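Local atomic coordinates of RcdA (Caulobacter vibrioides, PDB entry 3CTW), a protein that probably serves as a protein-binding adaptor in the regulated proteolysis that accompanies the Caulobacter cell cycle. Residues A41-G46 with F120-L125; D27-E32 with E130-R135; M34-E39 with L126-R131. All coordinates share one frame; numbering follows the deposited sequence.

Contact 1: A41-G46 with F120-L125; sequences AAYLDG and FGLMNL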
loop_
_atom_site.group_PDB
_atom_site.type_symbol
_atom_site.label_atom_id
_atom_site.label_comp_id
_atom_site.label_asym_id
_atom_site.label_seq_id
_atom_site.Cartn_x
_atom_site.Cartn_y
_atom_site.Cartn_z
ATOM N N ALA A 41 -7.337 15.616 1.328
ATOM C CA ALA A 41 -6.192 16.448 0.999
ATOM C C ALA A 41 -6.627 17.874 0.704
ATOM O O ALA A 41 -5.883 18.806 0.957
ATOM C CB ALA A 41 -5.437 15.863 -0.184
ATOM N N ALA A 42 -7.835 18.045 0.177
ATOM C CA ALA A 42 -8.395 19.373 -0.076
ATOM C C ALA A 42 -8.784 20.087 1.228
ATOM O O ALA A 42 -8.667 21.311 1.343
ATOM C CB ALA A 42 -9.601 19.272 -1.015
ATOM N N TYR A 43 -9.211 19.299 2.208
ATOM C CA TYR A 43 -9.591 19.821 3.506
ATOM C C TYR A 43 -8.366 20.150 4.361
ATOM O O TYR A 43 -8.253 21.249 4.887
ATOM C CB TYR A 43 -10.510 18.828 4.227
ATOM C CG TYR A 43 -10.859 19.233 5.642
ATOM C CD1 TYR A 43 -11.802 20.225 5.889
ATOM C CD2 TYR A 43 -10.242 18.626 6.736
ATOM C CE1 TYR A 43 -12.124 20.604 7.190
ATOM C CE2 TYR A 43 -10.557 19.002 8.043
ATOM C CZ TYR A 43 -11.504 19.987 8.260
ATOM O OH TYR A 43 -11.805 20.364 9.545
ATOM N N LEU A 44 -7.463 19.192 4.495
ATOM C CA LEU A 44 -6.290 19.352 5.336
ATOM C C LEU A 44 -5.364 20.458 4.866
ATOM O O LEU A 44 -4.686 21.084 5.684
ATOM C CB LEU A 44 -5.516 18.039 5.457
ATOM C CG LEU A 44 -6.196 16.854 6.145
ATOM C CD1 LEU A 44 -5.286 15.678 6.123
ATOM C CD2 LEU A 44 -6.602 17.166 7.566
ATOM N N ASP A 45 -5.338 20.706 3.559
ATOM C CA ASP A 45 -4.486 21.774 3.022
ATOM C C ASP A 45 -5.277 23.058 2.791
ATOM O O ASP A 45 -4.723 24.066 2.359
ATOM C CB ASP A 45 -3.810 21.353 1.716
ATOM C CG ASP A 45 -3.035 20.058 1.847
ATOM O OD1 ASP A 45 -2.557 19.751 2.956
ATOM O OD2 ASP A 45 -2.913 19.340 0.833
ATOM N N GLY A 46 -6.577 23.012 3.070
ATOM C CA GLY A 46 -7.459 24.151 2.829
ATOM C C GLY A 46 -8.162 24.641 4.079
ATOM O O GLY A 46 -7.565 25.330 4.909
ATOM N N PHE A 120 -15.903 20.207 12.609
ATOM C CA PHE A 120 -16.961 19.565 11.822
ATOM C C PHE A 120 -16.414 18.781 10.621
ATOM O O PHE A 120 -16.791 17.629 10.400
ATOM C CB PHE A 120 -17.952 20.653 11.375
ATOM C CG PHE A 120 -19.050 20.174 10.466
ATOM C CD1 PHE A 120 -20.128 19.466 10.969
ATOM C CD2 PHE A 120 -19.035 20.487 9.116
ATOM C CE1 PHE A 120 -21.163 19.046 10.131
ATOM C CE2 PHE A 120 -20.066 20.070 8.274
ATOM C CZ PHE A 120 -21.130 19.350 8.784
ATOM N N GLY A 121 -15.477 19.396 9.897
ATOM C CA GLY A 121 -14.918 18.832 8.671
ATOM C C GLY A 121 -14.080 17.598 8.891
ATOM O O GLY A 121 -14.236 16.603 8.182
ATOM N N LEU A 122 -13.205 17.663 9.897
ATOM C CA LEU A 122 -12.324 16.550 10.245
ATOM C C LEU A 122 -13.141 15.400 10.813
ATOM O O LEU A 122 -12.899 14.244 10.480
ATOM C CB LEU A 122 -11.263 16.994 11.260
ATOM C CG LEU A 122 -9.927 16.250 11.455
ATOM C CD1 LEU A 122 -10.085 14.791 11.921
ATOM C CD2 LEU A 122 -9.130 16.290 10.176
ATOM N N MET A 123 -14.125 15.734 11.642
ATOM C CA MET A 123 -14.971 14.737 12.249
ATOM C C MET A 123 -15.753 13.936 11.207
ATOM O O MET A 123 -15.887 12.726 11.346
ATOM C CB MET A 123 -15.909 15.378 13.261
ATOM C CG MET A 123 -16.505 14.376 14.204
ATOM S SD MET A 123 -15.320 13.899 15.480
ATOM C CE MET A 123 -15.479 15.299 16.595
ATOM N N ASN A 124 -16.237 14.612 10.158
ATOM C CA ASN A 124 -16.995 13.959 9.080
ATOM C C ASN A 124 -16.146 12.965 8.281
ATOM O O ASN A 124 -16.541 11.818 8.065
ATOM C CB ASN A 124 -17.571 14.991 8.104
ATOM C CG ASN A 124 -18.701 15.819 8.694
ATOM O OD1 ASN A 124 -19.337 15.422 9.668
ATOM N ND2 ASN A 124 -18.970 16.975 8.076
ATOM N N LEU A 125 -14.974 13.422 7.839
ATOM C CA LEU A 125 -14.054 12.611 7.042
ATOM C C LEU A 125 -13.546 11.413 7.824
ATOM O O LEU A 125 -13.262 10.369 7.249
ATOM C CB LEU A 125 -12.858 13.448 6.581
ATOM C CG LEU A 125 -13.111 14.611 5.638
ATOM C CD1 LEU A 125 -11.890 15.485 5.596
ATOM C CD2 LEU A 125 -13.473 14.133 4.256
#
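The aromatic ring of Tyr43 lies against the first turn of helix 120-145, with one face over the main chain of Gly121. CZ of the ring stands 3.6 Å from Gly121 C, and CE1 is equally near the glycine CA. Leu125 CD1 approaches obliquely at the base of the ring, 3.7 Å from Tyr43 CD2, while the main-chain N of Leu122 also meets the ring at a slant near its phenolic end. The side chain of Leu122 crosses that of Tyr43 at about a right angle, bringing its CD2 to 3.7 Å from Tyr43 CE2.

The close approach to the main chain is possible because Gly121 has no side chain between its backbone and the ring. On the tyrosine side, a chi1 of 175° turns CG trans to the backbone N and sends the ring across the gap between the helices. Leu44, the next residue, adds a smaller aliphatic contact through its CD2, which meets Leu122 CD2 at 3.7 Å. Tyr63 of helix 57-88 touches both Leu44 and Leu122 and continues the apolar patch.

At the polar end, Tyr43 OH is hydrogen-bonded to Asp51 and is 3.1 Å from Leu122 N. The tyrosine therefore does two jobs: its ring gives carbon surface to a bare piece of helix, and its hydroxyl is tied to the short helix 47-52. The chemistry implies a largely apolar junction at this end of the helix pair, where the bond to Asp51 probably helps to hold the phenol in place.

Contact 2: D27-E32 with E130-R135; sequences DRTFEE and ERLYER. With EDO (1,2-ethanediol), chain F.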
loop_
_atom_site.group_PDB
_atom_site.type_symbol
_atom_site.label_atom_id
_atom_site.label_comp_id
_atom_site.label_asym_id
_atom_site.label_seq_id
_atom_site.Cartn_x
_atom_site.Cartn_y
_atom_site.Cartn_z
ATOM N N ASP A 27 -16.266 -1.986 -7.717
ATOM C CA ASP A 27 -16.285 -0.816 -8.565
ATOM C C ASP A 27 -16.876 0.386 -7.857
ATOM O O ASP A 27 -16.553 1.527 -8.186
ATOM C CB ASP A 27 -17.072 -1.100 -9.837
ATOM C CG ASP A 27 -16.783 -0.099 -10.931
ATOM O OD1 ASP A 27 -15.696 0.524 -10.912
ATOM O OD2 ASP A 27 -17.639 0.041 -11.834
ATOM N N ARG A 28 -17.743 0.120 -6.884
ATOM C CA ARG A 28 -18.400 1.190 -6.143
ATOM C C ARG A 28 -17.496 1.697 -5.027
ATOM O O ARG A 28 -17.307 2.900 -4.869
ATOM C CB ARG A 28 -19.755 0.740 -5.576
ATOM C CG ARG A 28 -20.687 1.905 -5.330
ATOM C CD ARG A 28 -21.740 1.591 -4.285
ATOM N NE ARG A 28 -22.672 0.555 -4.714
ATOM C CZ ARG A 28 -22.663 -0.695 -4.262
ATOM N NH1 ARG A 28 -21.759 -1.079 -3.361
ATOM N NH2 ARG A 28 -23.557 -1.564 -4.712
ATOM N N THR A 29 -16.927 0.765 -4.270
ATOM C CA THR A 29 -16.085 1.096 -3.123
ATOM C C THR A 29 -14.729 1.693 -3.532
ATOM O O THR A 29 -14.079 2.370 -2.734
ATOM C CB THR A 29 -15.903 -0.117 -2.166
ATOM O OG1 THR A 29 -15.156 0.285 -1.009
ATOM C CG2 THR A 29 -15.147 -1.194 -2.837
ATOM N N PHE A 30 -14.316 1.453 -4.776
ATOM C CA PHE A 30 -13.147 2.134 -5.345
ATOM C C PHE A 30 -13.401 3.631 -5.496
ATOM O O PHE A 30 -12.514 4.453 -5.242
ATOM C CB PHE A 30 -12.782 1.549 -6.713
ATOM C CG PHE A 30 -11.536 2.150 -7.315
ATOM C CD1 PHE A 30 -10.290 1.663 -6.975
ATOM C CD2 PHE A 30 -11.606 3.198 -8.224
ATOM C CE1 PHE A 30 -9.136 2.204 -7.515
ATOM C CE2 PHE A 30 -10.453 3.741 -8.762
ATOM C CZ PHE A 30 -9.219 3.245 -8.402
ATOM N N GLU A 31 -14.604 3.971 -5.956
ATOM C CA GLU A 31 -14.992 5.360 -6.166
ATOM C C GLU A 31 -15.106 6.089 -4.834
ATOM O O GLU A 31 -14.792 7.282 -4.739
ATOM C CB GLU A 31 -16.318 5.447 -6.920
ATOM C CG GLU A 31 -16.318 4.866 -8.315
ATOM C CD GLU A 31 -17.702 4.896 -8.943
ATOM O OE1 GLU A 31 -18.498 5.805 -8.604
ATOM O OE2 GLU A 31 -17.995 4.004 -9.769
ATOM N N GLU A 32 -15.548 5.366 -3.803
ATOM C CA GLU A 32 -15.659 5.915 -2.452
ATOM C C GLU A 32 -14.281 6.192 -1.862
ATOM O O GLU A 32 -14.075 7.205 -1.180
ATOM C CB GLU A 32 -16.427 4.959 -1.534
ATOM C CG GLU A 32 -16.698 5.514 -0.128
ATOM C CD GLU A 32 -17.345 4.498 0.799
ATOM O OE1 GLU A 32 -17.856 4.897 1.866
ATOM O OE2 GLU A 32 -17.335 3.294 0.464
ATOM N N GLU A 130 -13.936 5.500 8.463
ATOM C CA GLU A 130 -14.210 4.337 9.281
ATOM C C GLU A 130 -15.179 3.408 8.571
ATOM O O GLU A 130 -15.003 2.194 8.599
ATOM C CB GLU A 130 -14.763 4.752 10.641
ATOM C CG GLU A 130 -13.700 5.245 11.608
ATOM C CD GLU A 130 -14.287 5.878 12.845
ATOM O OE1 GLU A 130 -15.460 5.576 13.157
ATOM O OE2 GLU A 130 -13.578 6.678 13.498
ATOM N N ARG A 131 -16.202 3.984 7.942
ATOM C CA ARG A 131 -17.207 3.215 7.211
ATOM C C ARG A 131 -16.633 2.623 5.933
ATOM O O ARG A 131 -17.044 1.550 5.492
ATOM C CB ARG A 131 -18.441 4.074 6.911
ATOM C CG ARG A 131 -19.436 4.050 8.021
ATOM C CD ARG A 131 -20.734 4.699 7.600
ATOM N NE ARG A 131 -20.752 6.125 7.896
ATOM C CZ ARG A 131 -20.435 7.083 7.029
ATOM N NH1 ARG A 131 -20.073 6.787 5.782
ATOM N NH2 ARG A 131 -20.488 8.348 7.413
ATOM N N LEU A 132 -15.656 3.323 5.370
ATOM C CA LEU A 132 -14.959 2.851 4.183
ATOM C C LEU A 132 -13.998 1.708 4.528
ATOM O O LEU A 132 -13.865 0.754 3.758
ATOM C CB LEU A 132 -14.209 4.008 3.517
ATOM C CG LEU A 132 -13.254 3.666 2.358
ATOM C CD1 LEU A 132 -13.991 3.130 1.136
ATOM C CD2 LEU A 132 -12.435 4.887 1.999
ATOM N N TYR A 133 -13.374 1.809 5.697
ATOM C CA TYR A 133 -12.386 0.845 6.133
ATOM C C TYR A 133 -12.963 -0.552 6.342
ATOM O O TYR A 133 -12.451 -1.531 5.793
ATOM C CB TYR A 133 -11.711 1.325 7.417
ATOM C CG TYR A 133 -10.553 0.462 7.836
ATOM C CD1 TYR A 133 -9.299 0.621 7.251
ATOM C CD2 TYR A 133 -10.707 -0.521 8.814
ATOM C CE1 TYR A 133 -8.231 -0.178 7.624
ATOM C CE2 TYR A 133 -9.647 -1.320 9.192
ATOM C CZ TYR A 133 -8.410 -1.143 8.594
ATOM O OH TYR A 133 -7.342 -1.929 8.960
ATOM N N GLU A 134 -14.029 -0.637 7.134
ATOM C CA GLU A 134 -14.674 -1.912 7.413
ATOM C C GLU A 134 -15.431 -2.441 6.201
ATOM O O GLU A 134 -15.633 -3.644 6.059
ATOM C CB GLU A 134 -15.587 -1.818 8.641
ATOM C CG GLU A 134 -16.538 -0.632 8.658
ATOM C CD GLU A 134 -17.162 -0.404 10.032
ATOM O OE1 GLU A 134 -16.971 -1.259 10.927
ATOM O OE2 GLU A 134 -17.848 0.627 10.221
ATOM N N ARG A 135 -15.821 -1.532 5.320
ATOM C CA ARG A 135 -16.440 -1.890 4.049
ATOM C C ARG A 135 -15.413 -2.613 3.191
ATOM O O ARG A 135 -15.744 -3.544 2.460
ATOM C CB ARG A 135 -16.892 -0.627 3.323
ATOM C CG ARG A 135 -17.934 -0.848 2.268
ATOM C CD ARG A 135 -19.335 -0.578 2.808
ATOM N NE ARG A 135 -19.469 0.706 3.507
ATOM C CZ ARG A 135 -19.513 1.905 2.916
ATOM N NH1 ARG A 135 -19.429 2.015 1.599
ATOM N NH2 ARG A 135 -19.644 3.006 3.646
HETATM C C1 EDO F . -12.292 0.861 -11.690
HETATM O O1 EDO F . -13.085 0.090 -10.771
HETATM C C2 EDO F . -12.507 2.359 -11.466
HETATM O O2 EDO F . -13.901 2.690 -11.358
#
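Segments 27-32 of helix 26-44 and 130-135 of helix 120-145 run roughly antiparallel, 147° between their directions, their axes approaching to 10.8 Å and the closest pair of CA atoms being those of Glu32 and Leu132. Glu32 carries the contact. Its chain is stretched out from the start, CG anti to the main-chain N (chi1 -175°) and the rest extended, which carries the carboxylate across to helix 120-145.

There it meets the guanidinium of Arg135 in a salt bridge, Glu32 OE2 to Arg135 NH1 at 2.7 Å. The second oxygen accepts a weak hydrogen bond from the same group, Arg135 NH2 to Glu32 OE1 at 3.2 Å. The two flat groups are tilted by only 27° from each other, although their side chains cross at about a right angle. To get there, the arginine bends in the middle of its chain, at chi2 and chi3. Arg131 lies close enough, without touching, to add to the positive field around the carboxylate, which would probably favour its charged form.

Beneath the ion pair, Leu132 and Glu32 slide past each other in opposite directions, and Leu132 CD1 rests 3.4 Å from Glu32 OE2. The same methyl is 3.7 Å from Thr29 OG1, one turn back on the first helix. Beyond the interface, Asp27 OD1 accepts hydrogen bonds from both hydroxyls of an ethanediol, probably from the crystallisation liquor; the diol carbon C2 lies obliquely by the ring of Phe30.

Helix 57-88 packs against both segments: Val77 on Leu132 and, where Phe30 turns away from the interface, Leu81 and Arg85 on Phe30, which also touches Glu91 of the second subunit. Thr29, for its part, reaches further along helix 120-145 to Val136 and Leu139.

Contact 3: M34-E39 with L126-R131; sequences MQLVEE and LQRSER. With EDO (1,2-ethanediol), chain G.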
loop_
_atom_site.group_PDB
_atom_site.type_symbol
_atom_site.label_atom_id
_atom_site.label_comp_id
_atom_site.label_asym_id
_atom_site.label_seq_id
_atom_site.Cartn_x
_atom_site.Cartn_y
_atom_site.Cartn_z
ATOM N N MET A 34 -11.391 6.774 -3.520
ATOM C CA MET A 34 -10.660 7.802 -4.222
ATOM C C MET A 34 -11.223 9.181 -3.964
ATOM O O MET A 34 -10.472 10.155 -3.912
ATOM C CB MET A 34 -10.631 7.497 -5.715
ATOM C CG MET A 34 -10.033 6.132 -6.015
ATOM S SD MET A 34 -8.279 5.977 -5.564
ATOM C CE MET A 34 -7.505 6.896 -6.888
ATOM N N GLN A 35 -12.542 9.266 -3.791
ATOM C CA GLN A 35 -13.203 10.544 -3.501
ATOM C C GLN A 35 -12.895 11.033 -2.082
ATOM O O GLN A 35 -12.715 12.234 -1.839
ATOM C CB GLN A 35 -14.709 10.423 -3.707
ATOM C CG GLN A 35 -15.429 11.754 -3.564
ATOM C CD GLN A 35 -16.900 11.661 -3.771
ATOM O OE1 GLN A 35 -17.668 12.324 -3.084
ATOM N NE2 GLN A 35 -17.315 10.851 -4.738
ATOM N N LEU A 36 -12.803 10.079 -1.161
ATOM C CA LEU A 36 -12.494 10.395 0.219
ATOM C C LEU A 36 -11.087 10.966 0.362
ATOM O O LEU A 36 -10.871 11.929 1.097
ATOM C CB LEU A 36 -12.666 9.165 1.112
ATOM C CG LEU A 36 -13.321 9.447 2.468
ATOM C CD1 LEU A 36 -13.846 8.143 3.030
ATOM C CD2 LEU A 36 -12.374 10.129 3.452
ATOM N N VAL A 37 -10.152 10.379 -0.377
ATOM C CA VAL A 37 -8.780 10.811 -0.387
ATOM C C VAL A 37 -8.661 12.202 -1.009
ATOM O O VAL A 37 -7.868 13.034 -0.535
ATOM C CB VAL A 37 -7.893 9.793 -1.134
ATOM C CG1 VAL A 37 -6.511 10.362 -1.409
ATOM C CG2 VAL A 37 -7.788 8.496 -0.326
ATOM N N GLU A 38 -9.450 12.465 -2.049
ATOM C CA GLU A 38 -9.407 13.768 -2.705
ATOM C C GLU A 38 -9.991 14.860 -1.813
ATOM O O GLU A 38 -9.451 15.962 -1.747
ATOM C CB GLU A 38 -10.105 13.762 -4.065
ATOM C CG GLU A 38 -9.693 14.953 -4.915
ATOM C CD GLU A 38 -10.309 14.925 -6.293
ATOM O OE1 GLU A 38 -11.509 14.580 -6.383
ATOM O OE2 GLU A 38 -9.598 15.248 -7.271
ATOM N N GLU A 39 -11.064 14.535 -1.097
ATOM C CA GLU A 39 -11.689 15.497 -0.191
ATOM C C GLU A 39 -10.854 15.747 1.076
ATOM O O GLU A 39 -10.949 16.813 1.691
ATOM C CB GLU A 39 -13.105 15.054 0.183
ATOM C CG GLU A 39 -14.118 15.132 -0.932
ATOM C CD GLU A 39 -15.535 14.838 -0.446
ATOM O OE1 GLU A 39 -16.216 13.995 -1.072
ATOM O OE2 GLU A 39 -15.959 15.432 0.576
ATOM N N LEU A 126 -13.437 11.564 9.136
ATOM C CA LEU A 126 -13.014 10.475 9.991
ATOM C C LEU A 126 -14.086 9.395 10.098
ATOM O O LEU A 126 -13.783 8.201 10.105
ATOM C CB LEU A 126 -12.653 11.015 11.372
ATOM C CG LEU A 126 -11.782 10.156 12.282
ATOM C CD1 LEU A 126 -10.428 9.778 11.674
ATOM C CD2 LEU A 126 -11.561 10.930 13.573
ATOM N N GLN A 127 -15.344 9.828 10.138
ATOM C CA GLN A 127 -16.480 8.916 10.199
ATOM C C GLN A 127 -16.722 8.215 8.861
ATOM O O GLN A 127 -17.160 7.071 8.825
ATOM C CB GLN A 127 -17.734 9.665 10.647
ATOM C CG GLN A 127 -17.685 10.127 12.091
ATOM C CD GLN A 127 -18.878 10.979 12.471
ATOM O OE1 GLN A 127 -18.726 12.083 12.987
ATOM N NE2 GLN A 127 -20.073 10.471 12.212
ATOM N N ARG A 128 -16.416 8.908 7.766
ATOM C CA ARG A 128 -16.550 8.338 6.420
ATOM C C ARG A 128 -15.461 7.304 6.191
ATOM O O ARG A 128 -15.719 6.243 5.596
ATOM C CB ARG A 128 -16.486 9.416 5.321
ATOM C CG ARG A 128 -17.641 10.413 5.326
ATOM C CD ARG A 128 -17.327 11.638 4.462
ATOM N NE ARG A 128 -17.156 11.321 3.044
ATOM C CZ ARG A 128 -16.700 12.182 2.129
ATOM N NH1 ARG A 128 -16.364 13.416 2.466
ATOM N NH2 ARG A 128 -16.573 11.813 0.866
ATOM N N SER A 129 -14.254 7.604 6.684
ATOM C CA SER A 129 -13.104 6.703 6.536
ATOM C C SER A 129 -13.263 5.409 7.322
ATOM O O SER A 129 -12.787 4.360 6.902
ATOM C CB SER A 129 -11.802 7.388 6.947
ATOM O OG SER A 129 -11.789 7.729 8.326
ATOM N N GLU A 130 -13.936 5.500 8.463
ATOM C CA GLU A 130 -14.210 4.337 9.281
ATOM C C GLU A 130 -15.179 3.408 8.571
ATOM O O GLU A 130 -15.003 2.194 8.599
ATOM C CB GLU A 130 -14.763 4.752 10.641
ATOM C CG GLU A 130 -13.700 5.245 11.608
ATOM C CD GLU A 130 -14.287 5.878 12.845
ATOM O OE1 GLU A 130 -15.460 5.576 13.157
ATOM O OE2 GLU A 130 -13.578 6.678 13.498
ATOM N N ARG A 131 -16.202 3.984 7.942
ATOM C CA ARG A 131 -17.207 3.215 7.211
ATOM C C ARG A 131 -16.633 2.623 5.933
ATOM O O ARG A 131 -17.044 1.550 5.492
ATOM C CB ARG A 131 -18.441 4.074 6.911
ATOM C CG ARG A 131 -19.436 4.050 8.021
ATOM C CD ARG A 131 -20.734 4.699 7.600
ATOM N NE ARG A 131 -20.752 6.125 7.896
ATOM C CZ ARG A 131 -20.435 7.083 7.029
ATOM N NH1 ARG A 131 -20.073 6.787 5.782
ATOM N NH2 ARG A 131 -20.488 8.348 7.413
HETATM C C1 EDO G . -15.999 16.548 5.424
HETATM O O1 EDO G . -17.080 15.702 4.979
HETATM C C2 EDO G . -16.271 18.034 5.178
HETATM O O2 EDO G . -15.391 18.520 4.154
#
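Arg128 and Glu39 meet across the helix pair through a bidentate, end-on salt bridge. Arg128 NH1 donates to Glu39 OE2 at 2.8 Å, and NH2 donates to Glu39 OE1 at 2.9 Å. The N-H groups point nearly straight at their acceptors, and both oxygens lie close to the guanidinium plane. The carboxylate, however, is rolled over: each of its oxygens is met from well above its own plane, and the two planes stand 49° apart.

The conformations explain this meeting. Both side chains leave with CG trans to the carbonyl carbon (chi1 -70° for Glu39, -65° for Arg128); the glutamate then runs out extended, whereas the arginine turns at chi3 (64°) and brings its end round to the acid. So bent, the guanidinium has Leu36 CG over one face, toward the rim. Further in, Leu36 CD1 reaches the base of the arginine, 3.6 Å from Arg128 C and about as far from its CB. An ethanediol, probably from the crystallisation liquor, takes a weak bond from NH1.

Ser129, where the backbones come nearest, has OG folded back to donate to Leu126 O at 2.7 Å; OG is also hydrogen-bonded to Arg73 of helix 57-88. A buried leucine with an interhelical ion pair alongside it, nearer the surface, is a common pattern where antiparallel helices pack in a bundle, here in an all-helical protein of the DUF1465 family.

In the fold
The three contacts follow one another along a single seam, where helix 26-44 runs against helix 120-145. Contact 3 is the middle one, its centre about 8 Å from that of contact 2 and about 10 Å from that of contact 1, whereas the centres of contacts 1 and 2 are about 18 Å apart. The joints are mostly van der Waals packing: Leu36 CD1 meets Leu132 CD2 at 3.7 Å towards contact 2, and Leu125 O lies against Leu36 CD2, and Leu125 CD2 against Glu39 CB, towards contact 1. Helix 57-88 backs all three, and the second subunit comes within reach of each. A tyrosine-centred contact thus gives way to two glutamate-arginine pairs along one interface.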